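Local coordinates for protein acetyl-CoA acetyltransferase A (Ascaris suum, PDB 6BJA) that probably catalyses the thiolase reaction of lipid metabolism, transferring acetyl groups between acetyl-CoA molecules, and binds coenzyme A, at residues K168-Y173 against G246-A251; I293-A298 against E324-T329; L148-L153 against I157-M162. All blocks are in the same frame, centred on the assembly; numbering follows the deposited sequence.

Contact 1. Residues K168-Y173 against G246-A251; sequences KTVKDY and GTITAA. With COA (coenzyme A), chain C.
A small, buried van der Waals contact joins the buried side of helix 162-172, at V170, to T247 and I248 in the loop that runs toward strand 257-267. Only these three residues touch, burying 105 Å² in all, and the nearest alpha carbons, those of V170 and T247, stay 7.9 Å apart. The hydroxyl oxygen of T247 rests against both valine methyls, with V170 CG1 3.5 Å and V170 CG2 3.7 Å from T247 OG1. With chi1 at 63°, T247 OG1 sits between its own N and carbonyl carbon and is turned to the helix, where the E167 carboxylate supplies its hydrogen-bond partner; the other oxygen of E167 takes I248 N. A second apolar touch comes from the extended end of I248, whose CD1 lies 4.3 Å from V170 CG2. Both segments lie in the thiolase N-terminal family region, and the loop, through A250 and A251, lines the coenzyme A pocket; L180 of helix 177-197 packs on all three touching side chains. Further along the same loop, A250 CB lies 3.5 Å from O5B of coenzyme A, and A251 CB approaches C6A of its adenine at 3.7 Å.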
loop_
_atom_site.group_PDB
_atom_site.type_symbol
_atom_site.label_atom_id
_atom_site.label_comp_id
_atom_site.label_asym_id
_atom_site.label_seq_id
_atom_site.Cartn_x
_atom_site.Cartn_y
_atom_site.Cartn_z
ATOM N N LYS A 168 26.621 21.988 -6.558
ATOM C CA LYS A 168 27.628 22.749 -5.828
ATOM C C LYS A 168 28.998 22.629 -6.508
ATOM O O LYS A 168 29.740 23.618 -6.653
ATOM C CB LYS A 168 27.712 22.292 -4.356
ATOM C CG LYS A 168 28.828 23.008 -3.582
ATOM C CD LYS A 168 28.857 22.636 -2.128
ATOM C CE LYS A 168 29.926 23.434 -1.382
ATOM N NZ LYS A 168 31.308 23.219 -1.893
ATOM N N THR A 169 29.318 21.431 -6.975
ATOM C CA THR A 169 30.609 21.161 -7.588
ATOM C C THR A 169 30.647 21.865 -8.943
ATOM O O THR A 169 31.677 22.406 -9.338
ATOM C CB THR A 169 30.852 19.648 -7.711
ATOM O OG1 THR A 169 30.786 19.082 -6.382
ATOM C CG2 THR A 169 32.214 19.359 -8.355
ATOM N N VAL A 170 29.520 21.857 -9.639
ATOM C CA VAL A 170 29.403 22.608 -10.894
ATOM C C VAL A 170 29.810 24.057 -10.647
ATOM O O VAL A 170 30.658 24.604 -11.368
ATOM C CB VAL A 170 27.968 22.553 -11.472
ATOM C CG1 VAL A 170 27.826 23.543 -12.638
ATOM C CG2 VAL A 170 27.624 21.142 -11.956
ATOM N N LYS A 171 29.226 24.676 -9.625
ATOM C CA LYS A 171 29.535 26.079 -9.351
ATOM C C LYS A 171 30.995 26.276 -8.919
ATOM O O LYS A 171 31.658 27.241 -9.344
ATOM C CB LYS A 171 28.557 26.619 -8.306
ATOM C CG LYS A 171 28.648 28.125 -8.140
ATOM C CD LYS A 171 27.571 28.668 -7.219
ATOM C CE LYS A 171 27.620 30.206 -7.176
ATOM N NZ LYS A 171 27.671 30.824 -8.539
ATOM N N ASP A 172 31.517 25.362 -8.109
ATOM C CA ASP A 172 32.870 25.477 -7.583
ATOM C C ASP A 172 33.940 25.465 -8.687
ATOM O O ASP A 172 35.006 26.067 -8.527
ATOM C CB ASP A 172 33.147 24.347 -6.585
ATOM C CG ASP A 172 32.429 24.539 -5.245
ATOM O OD1 ASP A 172 31.931 25.654 -4.933
ATOM O OD2 ASP A 172 32.367 23.541 -4.476
ATOM N N TYR A 173 33.650 24.790 -9.797
ATOM C CA TYR A 173 34.572 24.714 -10.933
ATOM C C TYR A 173 34.198 25.664 -12.063
ATOM O O TYR A 173 34.873 25.677 -13.088
ATOM C CB TYR A 173 34.623 23.277 -11.490
ATOM C CG TYR A 173 35.505 22.349 -10.702
ATOM C CD1 TYR A 173 36.856 22.232 -10.978
ATOM C CD2 TYR A 173 34.987 21.591 -9.666
ATOM C CE1 TYR A 173 37.669 21.387 -10.246
ATOM C CE2 TYR A 173 35.788 20.749 -8.927
ATOM C CZ TYR A 173 37.125 20.637 -9.215
ATOM O OH TYR A 173 37.911 19.786 -8.444
ATOM N N GLY A 246 20.525 26.387 -12.398
ATOM C CA GLY A 246 20.717 24.959 -12.568
ATOM C C GLY A 246 21.373 24.580 -13.878
ATOM O O GLY A 246 21.293 25.326 -14.859
ATOM N N THR A 247 22.028 23.419 -13.892
ATOM C CA THR A 247 22.749 22.948 -15.078
ATOM C C THR A 247 22.562 21.454 -15.342
ATOM O O THR A 247 22.695 20.984 -16.471
ATOM C CB THR A 247 24.255 23.203 -14.953
ATOM O OG1 THR A 247 24.775 22.454 -13.843
ATOM C CG2 THR A 247 24.544 24.664 -14.742
ATOM N N ILE A 248 22.256 20.700 -14.292
ATOM C CA ILE A 248 22.140 19.259 -14.433
ATOM C C ILE A 248 20.721 18.867 -14.859
ATOM O O ILE A 248 19.726 19.303 -14.260
ATOM C CB ILE A 248 22.539 18.546 -13.116
ATOM C CG1 ILE A 248 23.990 18.893 -12.754
ATOM C CG2 ILE A 248 22.368 17.031 -13.246
ATOM C CD1 ILE A 248 24.477 18.304 -11.428
ATOM N N THR A 249 20.650 18.035 -15.892
ATOM C CA THR A 249 19.395 17.619 -16.503
ATOM C C THR A 249 19.333 16.111 -16.600
ATOM O O THR A 249 20.330 15.431 -16.364
ATOM C CB THR A 249 19.239 18.158 -17.922
ATOM O OG1 THR A 249 20.142 17.463 -18.780
ATOM C CG2 THR A 249 19.533 19.642 -17.972
ATOM N N ALA A 250 18.190 15.596 -17.038
ATOM C CA ALA A 250 18.065 14.152 -17.246
ATOM C C ALA A 250 19.089 13.655 -18.252
ATOM O O ALA A 250 19.534 12.516 -18.149
ATOM C CB ALA A 250 16.660 13.787 -17.696
ATOM N N ALA A 251 19.475 14.493 -19.218
ATOM C CA ALA A 251 20.377 14.062 -20.268
ATOM C C ALA A 251 21.838 14.057 -19.823
ATOM O O ALA A 251 22.601 13.226 -20.298
ATOM C CB ALA A 251 20.216 14.953 -21.518
HETATM N N1A COA C . 18.702 12.818 -24.517
HETATM C C2A COA C . 17.654 13.621 -24.776
HETATM N N3A COA C . 16.598 13.752 -23.960
HETATM C C4A COA C . 16.527 13.071 -22.798
HETATM C C5A COA C . 17.632 12.179 -22.431
HETATM C C6A COA C . 18.763 12.085 -23.381
HETATM N N6A COA C . 19.828 11.297 -23.132
HETATM N N7A COA C . 17.298 11.637 -21.242
HETATM C C8A COA C . 16.088 12.142 -20.884
HETATM N N9A COA C . 15.632 13.008 -21.822
HETATM C C1B COA C . 14.353 13.767 -21.838
HETATM C C2B COA C . 13.198 12.799 -22.035
HETATM O O2B COA C . 12.772 12.751 -23.399
HETATM C C3B COA C . 12.079 13.314 -21.154
HETATM O O3B COA C . 11.019 13.781 -21.998
HETATM P P3B COA C . 10.461 15.281 -22.123
HETATM O O7A COA C . 11.634 16.215 -22.310
HETATM O O8A COA C . 9.564 15.347 -23.339
HETATM O O9A COA C . 9.694 15.648 -20.878
HETATM C C4B COA C . 12.748 14.310 -20.203
HETATM O O4B COA C . 14.106 14.480 -20.620
HETATM C C5B COA C . 12.778 13.738 -18.799
HETATM O O5B COA C . 13.615 12.587 -18.864
HETATM P P1A COA C . 13.144 11.109 -18.423
HETATM O O1A COA C . 11.826 10.709 -19.044
HETATM O O2A COA C . 14.208 10.091 -18.772
HETATM O O3A COA C . 12.932 11.143 -16.844
HETATM P P2A COA C . 12.013 10.023 -16.154
HETATM O O4A COA C . 10.570 10.197 -16.579
HETATM O O5A COA C . 12.514 8.629 -16.473
HETATM O O6A COA C . 12.186 10.321 -14.593
HETATM C CBP COA C . 13.718 9.443 -13.024
HETATM C CCP COA C . 13.509 10.489 -14.098
HETATM C CDP COA C . 12.682 9.687 -11.951
HETATM C CEP COA C . 13.458 8.027 -13.550
HETATM C CAP COA C . 15.093 9.648 -12.364
HETATM O OAP COA C . 15.148 8.818 -11.194
HETATM C C9P COA C . 16.266 9.357 -13.277
HETATM O O9P COA C . 16.129 8.737 -14.320
HETATM N N8P COA C . 17.486 9.783 -12.937
HETATM C C7P COA C . 17.809 10.541 -11.746
HETATM C C6P COA C . 19.197 11.148 -11.888
HETATM C C5P COA C . 20.109 10.473 -10.901
HETATM O O5P COA C . 20.333 10.975 -9.802
HETATM N N4P COA C . 20.605 9.305 -11.285
HETATM C C3P COA C . 21.417 8.517 -10.375
HETATM C C2P COA C . 22.907 8.682 -10.556
HETATM S S1P COA C . 23.700 8.879 -8.949
#

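Contact 2. Residues I293-A298 against E324-T329; sequences IDFTVA and EAFSVT
The N-E-A-F sequence signature of thiolases ends in E324-F326, and this contact sets that loop and the first turn of helix 327-337 against the 3-10 turn that precedes helix 298-310. All five touching residues are buried, and the two segments together lose 190 Å². Two phenylalanines carry the first half. Their side chains cross at about a right angle, and F326 CE2 reaches the edge of the F295 ring near its plane, 4.0 Å from F295 CZ; from the F326 side the approach is oblique. This pair stands close to the active site: F295 and T329 both touch C383, the predicted proton acceptor, and F326 touches coenzyme A. The loop carrying F326 is also pinned to S254 through A325.

T296 carries the second half. Its CG2 is anti to the backbone N, which points the methyl at the opposing helix, 3.7 Å from T329 CA and 4.1 Å from V328 O. The other branch turns back over its neighbour, placing T296 OG1 3.5 Å above the F295 ring plane, offset toward the rim. Polar groups are bridged by two waters instead of meeting directly. One donates to both carbonyls, at 2.8 Å from T296 O and from T329 O. The second links the hydroxyls, 2.8 Å from T296 OG1 and 2.7 Å from T329 OG1, and its oxygen lies in the plane of the F326 ring, at the ring's edge.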
loop_
_atom_site.group_PDB
_atom_site.type_symbol
_atom_site.label_atom_id
_atom_site.label_comp_id
_atom_site.label_asym_id
_atom_site.label_seq_id
_atom_site.Cartn_x
_atom_site.Cartn_y
_atom_site.Cartn_z
ATOM N N ILE A 293 27.906 16.837 0.615
ATOM C CA ILE A 293 27.503 17.662 -0.514
ATOM C C ILE A 293 28.594 17.682 -1.587
ATOM O O ILE A 293 28.297 17.888 -2.765
ATOM C CB ILE A 293 27.155 19.098 -0.046
ATOM C CG1 ILE A 293 26.394 19.831 -1.157
ATOM C CG2 ILE A 293 28.391 19.847 0.383
ATOM C CD1 ILE A 293 25.673 21.084 -0.668
ATOM N N ASP A 294 29.842 17.479 -1.176
ATOM C CA ASP A 294 31.001 17.566 -2.077
ATOM C C ASP A 294 31.442 16.208 -2.635
ATOM O O ASP A 294 32.577 16.056 -3.079
ATOM C CB ASP A 294 32.191 18.193 -1.331
ATOM C CG ASP A 294 31.976 19.668 -1.004
ATOM O OD1 ASP A 294 31.493 20.405 -1.890
ATOM O OD2 ASP A 294 32.291 20.093 0.151
ATOM N N PHE A 295 30.568 15.214 -2.560
ATOM C CA PHE A 295 30.934 13.844 -2.962
ATOM C C PHE A 295 31.566 13.768 -4.357
ATOM O O PHE A 295 32.430 12.940 -4.591
ATOM C CB PHE A 295 29.713 12.915 -2.893
ATOM C CG PHE A 295 28.741 13.080 -4.013
ATOM C CD1 PHE A 295 27.946 14.206 -4.101
ATOM C CD2 PHE A 295 28.604 12.093 -4.972
ATOM C CE1 PHE A 295 27.052 14.370 -5.137
ATOM C CE2 PHE A 295 27.708 12.240 -5.993
ATOM C CZ PHE A 295 26.934 13.378 -6.094
ATOM N N THR A 296 31.177 14.674 -5.246
ATOM C CA THR A 296 31.659 14.654 -6.609
ATOM C C THR A 296 33.180 14.858 -6.702
ATOM O O THR A 296 33.775 14.415 -7.671
ATOM C CB THR A 296 30.927 15.738 -7.447
ATOM O OG1 THR A 296 29.514 15.483 -7.456
ATOM C CG2 THR A 296 31.395 15.743 -8.895
ATOM N N VAL A 297 33.814 15.540 -5.737
ATOM C CA VAL A 297 35.264 15.751 -5.810
ATOM C C VAL A 297 36.092 14.743 -5.012
ATOM O O VAL A 297 37.324 14.784 -5.045
ATOM C CB VAL A 297 35.658 17.185 -5.362
ATOM C CG1 VAL A 297 34.878 18.206 -6.191
ATOM C CG2 VAL A 297 35.459 17.383 -3.877
ATOM N N ALA A 298 35.436 13.796 -4.342
ATOM C CA ALA A 298 36.181 12.760 -3.625
ATOM C C ALA A 298 37.052 11.852 -4.522
ATOM O O ALA A 298 38.119 11.398 -4.099
ATOM C CB ALA A 298 35.212 11.892 -2.804
ATOM N N GLU A 324 30.605 7.937 -14.109
ATOM C CA GLU A 324 29.886 9.168 -14.470
ATOM C C GLU A 324 28.534 9.240 -13.787
ATOM O O GLU A 324 27.501 9.113 -14.445
ATOM C CB GLU A 324 29.689 9.272 -15.986
ATOM C CG GLU A 324 30.968 9.232 -16.751
ATOM C CD GLU A 324 30.768 9.320 -18.254
ATOM O OE1 GLU A 324 29.633 9.108 -18.755
ATOM O OE2 GLU A 324 31.786 9.551 -18.924
ATOM N N ALA A 325 28.528 9.465 -12.475
ATOM C CA ALA A 325 27.273 9.678 -11.789
ATOM C C ALA A 325 26.537 10.811 -12.489
ATOM O O ALA A 325 25.334 10.734 -12.730
ATOM C CB ALA A 325 27.509 9.989 -10.336
ATOM N N PHE A 326 27.306 11.844 -12.837
ATOM C CA PHE A 326 26.832 13.003 -13.585
ATOM C C PHE A 326 27.943 13.395 -14.541
ATOM O O PHE A 326 29.084 13.022 -14.324
ATOM C CB PHE A 326 26.500 14.174 -12.647
ATOM C CG PHE A 326 25.479 13.821 -11.621
ATOM C CD1 PHE A 326 24.140 13.980 -11.893
ATOM C CD2 PHE A 326 25.858 13.261 -10.413
ATOM C CE1 PHE A 326 23.181 13.615 -10.976
ATOM C CE2 PHE A 326 24.912 12.881 -9.485
ATOM C CZ PHE A 326 23.573 13.051 -9.764
ATOM N N SER A 327 27.633 14.188 -15.565
ATOM C CA SER A 327 28.685 14.694 -16.426
ATOM C C SER A 327 29.724 15.475 -15.616
ATOM O O SER A 327 30.926 15.421 -15.891
ATOM C CB SER A 327 28.099 15.590 -17.513
ATOM O OG SER A 327 27.417 14.809 -18.477
ATOM N N VAL A 328 29.274 16.217 -14.617
ATOM C CA VAL A 328 30.209 16.994 -13.817
ATOM C C VAL A 328 31.211 16.095 -13.090
ATOM O O VAL A 328 32.330 16.521 -12.826
ATOM C CB VAL A 328 29.481 17.923 -12.803
ATOM C CG1 VAL A 328 28.531 17.146 -11.872
ATOM C CG2 VAL A 328 30.489 18.730 -11.981
ATOM N N THR A 329 30.839 14.841 -12.790
ATOM C CA THR A 329 31.775 13.937 -12.138
ATOM C C THR A 329 33.027 13.735 -12.997
ATOM O O THR A 329 34.156 13.776 -12.503
ATOM C CB THR A 329 31.122 12.588 -11.873
ATOM O OG1 THR A 329 29.787 12.803 -11.399
ATOM C CG2 THR A 329 31.919 11.780 -10.848
HETATM O O HOH W 1 34.920 13.231 -9.896
HETATM O O HOH W 2 29.262 12.985 -8.787
#

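Contact 3. Residues L148-L153 against I157-M162; sequences LQRDGL and IEYQPM. With COA (coenzyme A), chain C.
M162 leans on the end of helix 147-153 along most of its length. Its CB lies 3.7 Å from L153 O, and its CG comes closer still, 3.5 Å from L153 O. That carbonyl also receives the M162 N-H: the N to O distance is 3.0 Å, and the bond is nearly straight at 170°. Past CG the chain runs extended to SD, then bends at chi3 (-65°), which brings CE to 3.6 Å from G152 O and, in a short contact, to 3.3 Å from S1P of coenzyme A. L153 CD2 flanks the same methyl and packs on C3P of the cofactor at 3.4 Å, so the two side chains line the pantetheine end of the pocket, with the predicted catalytic H355 about 6 Å from the M162 side chain. The chain turns back through a short antiparallel hairpin, strand 154-155 against the weakly bonded strand 160-161, with a G1 beta bulge at Y159 and Q160; P161 occupies the N-cap position of helix 162-172. Toward solvent, R150 and Y159 meet more loosely. R150 NH1 stands at the ring edge, near its plane, 3.8 Å from Y159 CE1, with the guanidinium and ring planes 25° apart, and a water bridges R150 NH2 and Y159 OH. R150 NE meanwhile donates to G67 O of the second subunit, whose Q70 bonds G152 O.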
loop_
_atom_site.group_PDB
_atom_site.type_symbol
_atom_site.label_atom_id
_atom_site.label_comp_id
_atom_site.label_asym_id
_atom_site.label_seq_id
_atom_site.Cartn_x
_atom_site.Cartn_y
_atom_site.Cartn_z
ATOM N N LEU A 148 13.950 3.742 -4.450
ATOM C CA LEU A 148 14.969 4.348 -5.309
ATOM C C LEU A 148 15.394 5.705 -4.801
ATOM O O LEU A 148 16.574 6.044 -4.813
ATOM C CB LEU A 148 14.458 4.483 -6.741
ATOM C CG LEU A 148 14.120 3.230 -7.517
ATOM C CD1 LEU A 148 13.410 3.644 -8.790
ATOM C CD2 LEU A 148 15.378 2.467 -7.838
ATOM N N GLN A 149 14.412 6.474 -4.344
ATOM C CA GLN A 149 14.656 7.785 -3.788
ATOM C C GLN A 149 15.301 7.695 -2.415
ATOM O O GLN A 149 16.399 8.183 -2.181
ATOM C CB GLN A 149 13.331 8.519 -3.697
ATOM C CG GLN A 149 13.397 10.005 -3.647
ATOM C CD GLN A 149 12.041 10.601 -3.979
ATOM O OE1 GLN A 149 11.048 10.323 -3.297
ATOM N NE2 GLN A 149 11.981 11.382 -5.056
ATOM N N ARG A 150 14.598 7.055 -1.494
ATOM C CA ARG A 150 15.007 7.069 -0.109
ATOM C C ARG A 150 16.327 6.342 0.146
ATOM O O ARG A 150 17.173 6.836 0.894
ATOM C CB ARG A 150 13.904 6.471 0.747
ATOM C CG ARG A 150 14.275 6.249 2.198
ATOM C CD ARG A 150 14.609 7.532 2.913
ATOM N NE ARG A 150 14.837 7.244 4.324
ATOM C CZ ARG A 150 15.623 7.946 5.139
ATOM N NH1 ARG A 150 16.305 9.000 4.708
ATOM N NH2 ARG A 150 15.734 7.577 6.406
ATOM N N ASP A 151 16.514 5.171 -0.462
ATOM C CA ASP A 151 17.690 4.356 -0.180
ATOM C C ASP A 151 18.758 4.420 -1.282
ATOM O O ASP A 151 19.856 3.895 -1.108
ATOM C CB ASP A 151 17.257 2.897 0.044
ATOM C CG ASP A 151 16.406 2.704 1.310
ATOM O OD1 ASP A 151 16.451 3.562 2.214
ATOM O OD2 ASP A 151 15.708 1.664 1.403
ATOM N N GLY A 152 18.442 5.051 -2.415
ATOM C CA GLY A 152 19.362 5.087 -3.538
ATOM C C GLY A 152 19.883 6.462 -3.930
ATOM O O GLY A 152 21.098 6.678 -3.941
ATOM N N LEU A 153 18.980 7.392 -4.237
ATOM C CA LEU A 153 19.355 8.614 -4.965
ATOM C C LEU A 153 19.398 9.882 -4.131
ATOM O O LEU A 153 19.966 10.880 -4.567
ATOM C CB LEU A 153 18.403 8.826 -6.139
ATOM C CG LEU A 153 18.332 7.649 -7.116
ATOM C CD1 LEU A 153 17.329 7.896 -8.221
ATOM C CD2 LEU A 153 19.681 7.382 -7.709
ATOM N N ILE A 157 22.115 12.694 4.522
ATOM C CA ILE A 157 22.646 13.619 5.512
ATOM C C ILE A 157 22.175 15.022 5.170
ATOM O O ILE A 157 21.754 15.767 6.063
ATOM C CB ILE A 157 24.187 13.527 5.592
ATOM C CG1 ILE A 157 24.581 12.226 6.304
ATOM C CG2 ILE A 157 24.782 14.701 6.352
ATOM C CD1 ILE A 157 25.302 11.266 5.483
ATOM N N GLU A 158 22.233 15.377 3.879
ATOM C CA GLU A 158 21.743 16.654 3.377
ATOM C C GLU A 158 20.244 16.638 3.071
ATOM O O GLU A 158 19.623 17.684 2.884
ATOM C CB GLU A 158 22.515 17.042 2.107
ATOM C CG GLU A 158 23.988 17.351 2.345
ATOM C CD GLU A 158 24.224 18.735 2.930
ATOM O OE1 GLU A 158 23.259 19.524 3.035
ATOM O OE2 GLU A 158 25.383 19.035 3.283
ATOM N N TYR A 159 19.678 15.446 2.994
ATOM C CA TYR A 159 18.275 15.240 2.663
ATOM C C TYR A 159 17.899 15.983 1.393
ATOM O O TYR A 159 16.927 16.728 1.329
ATOM C CB TYR A 159 17.381 15.634 3.836
ATOM C CG TYR A 159 17.535 14.656 5.001
ATOM C CD1 TYR A 159 17.198 13.304 4.855
ATOM C CD2 TYR A 159 18.039 15.074 6.221
ATOM C CE1 TYR A 159 17.357 12.394 5.909
ATOM C CE2 TYR A 159 18.199 14.184 7.278
ATOM C CZ TYR A 159 17.855 12.846 7.119
ATOM O OH TYR A 159 18.010 11.951 8.169
ATOM N N GLN A 160 18.697 15.744 0.362
ATOM C CA GLN A 160 18.400 16.252 -0.966
ATOM C C GLN A 160 19.007 15.323 -1.982
ATOM O O GLN A 160 19.882 14.529 -1.656
ATOM C CB GLN A 160 18.934 17.663 -1.170
ATOM C CG GLN A 160 20.401 17.825 -0.899
ATOM C CD GLN A 160 20.793 19.302 -0.868
ATOM O OE1 GLN A 160 20.003 20.151 -0.456
ATOM N NE2 GLN A 160 21.997 19.614 -1.336
ATOM N N PRO A 161 18.552 15.419 -3.230
ATOM C CA PRO A 161 19.053 14.512 -4.258
ATOM C C PRO A 161 20.544 14.686 -4.506
ATOM O O PRO A 161 21.050 15.800 -4.421
ATOM C CB PRO A 161 18.248 14.917 -5.499
ATOM C CG PRO A 161 17.027 15.583 -4.952
ATOM C CD PRO A 161 17.468 16.284 -3.726
ATOM N N MET A 162 21.242 13.607 -4.829
ATOM C CA MET A 162 22.655 13.719 -5.151
ATOM C C MET A 162 22.865 14.721 -6.308
ATOM O O MET A 162 23.857 15.433 -6.316
ATOM C CB MET A 162 23.251 12.354 -5.491
ATOM C CG MET A 162 23.450 11.433 -4.240
ATOM S SD MET A 162 24.206 9.876 -4.735
ATOM C CE MET A 162 22.974 9.117 -5.779
HETATM N N1A COA C . 18.702 12.818 -24.517
HETATM C C2A COA C . 17.654 13.621 -24.776
HETATM N N3A COA C . 16.598 13.752 -23.960
HETATM C C4A COA C . 16.527 13.071 -22.798
HETATM C C5A COA C . 17.632 12.179 -22.431
HETATM C C6A COA C . 18.763 12.085 -23.381
HETATM N N6A COA C . 19.828 11.297 -23.132
HETATM N N7A COA C . 17.298 11.637 -21.242
HETATM C C8A COA C . 16.088 12.142 -20.884
HETATM N N9A COA C . 15.632 13.008 -21.822
HETATM C C1B COA C . 14.353 13.767 -21.838
HETATM C C2B COA C . 13.198 12.799 -22.035
HETATM O O2B COA C . 12.772 12.751 -23.399
HETATM C C3B COA C . 12.079 13.314 -21.154
HETATM O O3B COA C . 11.019 13.781 -21.998
HETATM P P3B COA C . 10.461 15.281 -22.123
HETATM O O7A COA C . 11.634 16.215 -22.310
HETATM O O8A COA C . 9.564 15.347 -23.339
HETATM O O9A COA C . 9.694 15.648 -20.878
HETATM C C4B COA C . 12.748 14.310 -20.203
HETATM O O4B COA C . 14.106 14.480 -20.620
HETATM C C5B COA C . 12.778 13.738 -18.799
HETATM O O5B COA C . 13.615 12.587 -18.864
HETATM P P1A COA C . 13.144 11.109 -18.423
HETATM O O1A COA C . 11.826 10.709 -19.044
HETATM O O2A COA C . 14.208 10.091 -18.772
HETATM O O3A COA C . 12.932 11.143 -16.844
HETATM P P2A COA C . 12.013 10.023 -16.154
HETATM O O4A COA C . 10.570 10.197 -16.579
HETATM O O5A COA C . 12.514 8.629 -16.473
HETATM O O6A COA C . 12.186 10.321 -14.593
HETATM C CBP COA C . 13.718 9.443 -13.024
HETATM C CCP COA C . 13.509 10.489 -14.098
HETATM C CDP COA C . 12.682 9.687 -11.951
HETATM C CEP COA C . 13.458 8.027 -13.550
HETATM C CAP COA C . 15.093 9.648 -12.364
HETATM O OAP COA C . 15.148 8.818 -11.194
HETATM C C9P COA C . 16.266 9.357 -13.277
HETATM O O9P COA C . 16.129 8.737 -14.320
HETATM N N8P COA C . 17.486 9.783 -12.937
HETATM C C7P COA C . 17.809 10.541 -11.746
HETATM C C6P COA C . 19.197 11.148 -11.888
HETATM C C5P COA C . 20.109 10.473 -10.901
HETATM O O5P COA C . 20.333 10.975 -9.802
HETATM N N4P COA C . 20.605 9.305 -11.285
HETATM C C3P COA C . 21.417 8.517 -10.375
HETATM C C2P COA C . 22.907 8.682 -10.556
HETATM S S1P COA C . 23.700 8.879 -8.949
HETATM O O HOH W 3 18.096 9.169 7.439
#

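In the fold
Read from the N terminus, the contacts lie in series and none encloses or crosses another. Contact 3 closes first, a hairpin-sized loop within 148-162. Helix 162-172 leaves it directly and supplies one side of contact 1, whose much longer loop, reaching 251, includes helix 177-197. Contact 2 then closes a loop between 293 and 329, in the C-terminal thiolase region. Helix 162-172 ties the three together: K168 NZ forms a 2.8 Å salt bridge with D294 OD1 while T169 packs on T296 and V297, and at its start M162 touches F295 and F326. Contacts 1 and 3 do not touch, yet they meet opposite ends of one coenzyme A, adenine and thiol.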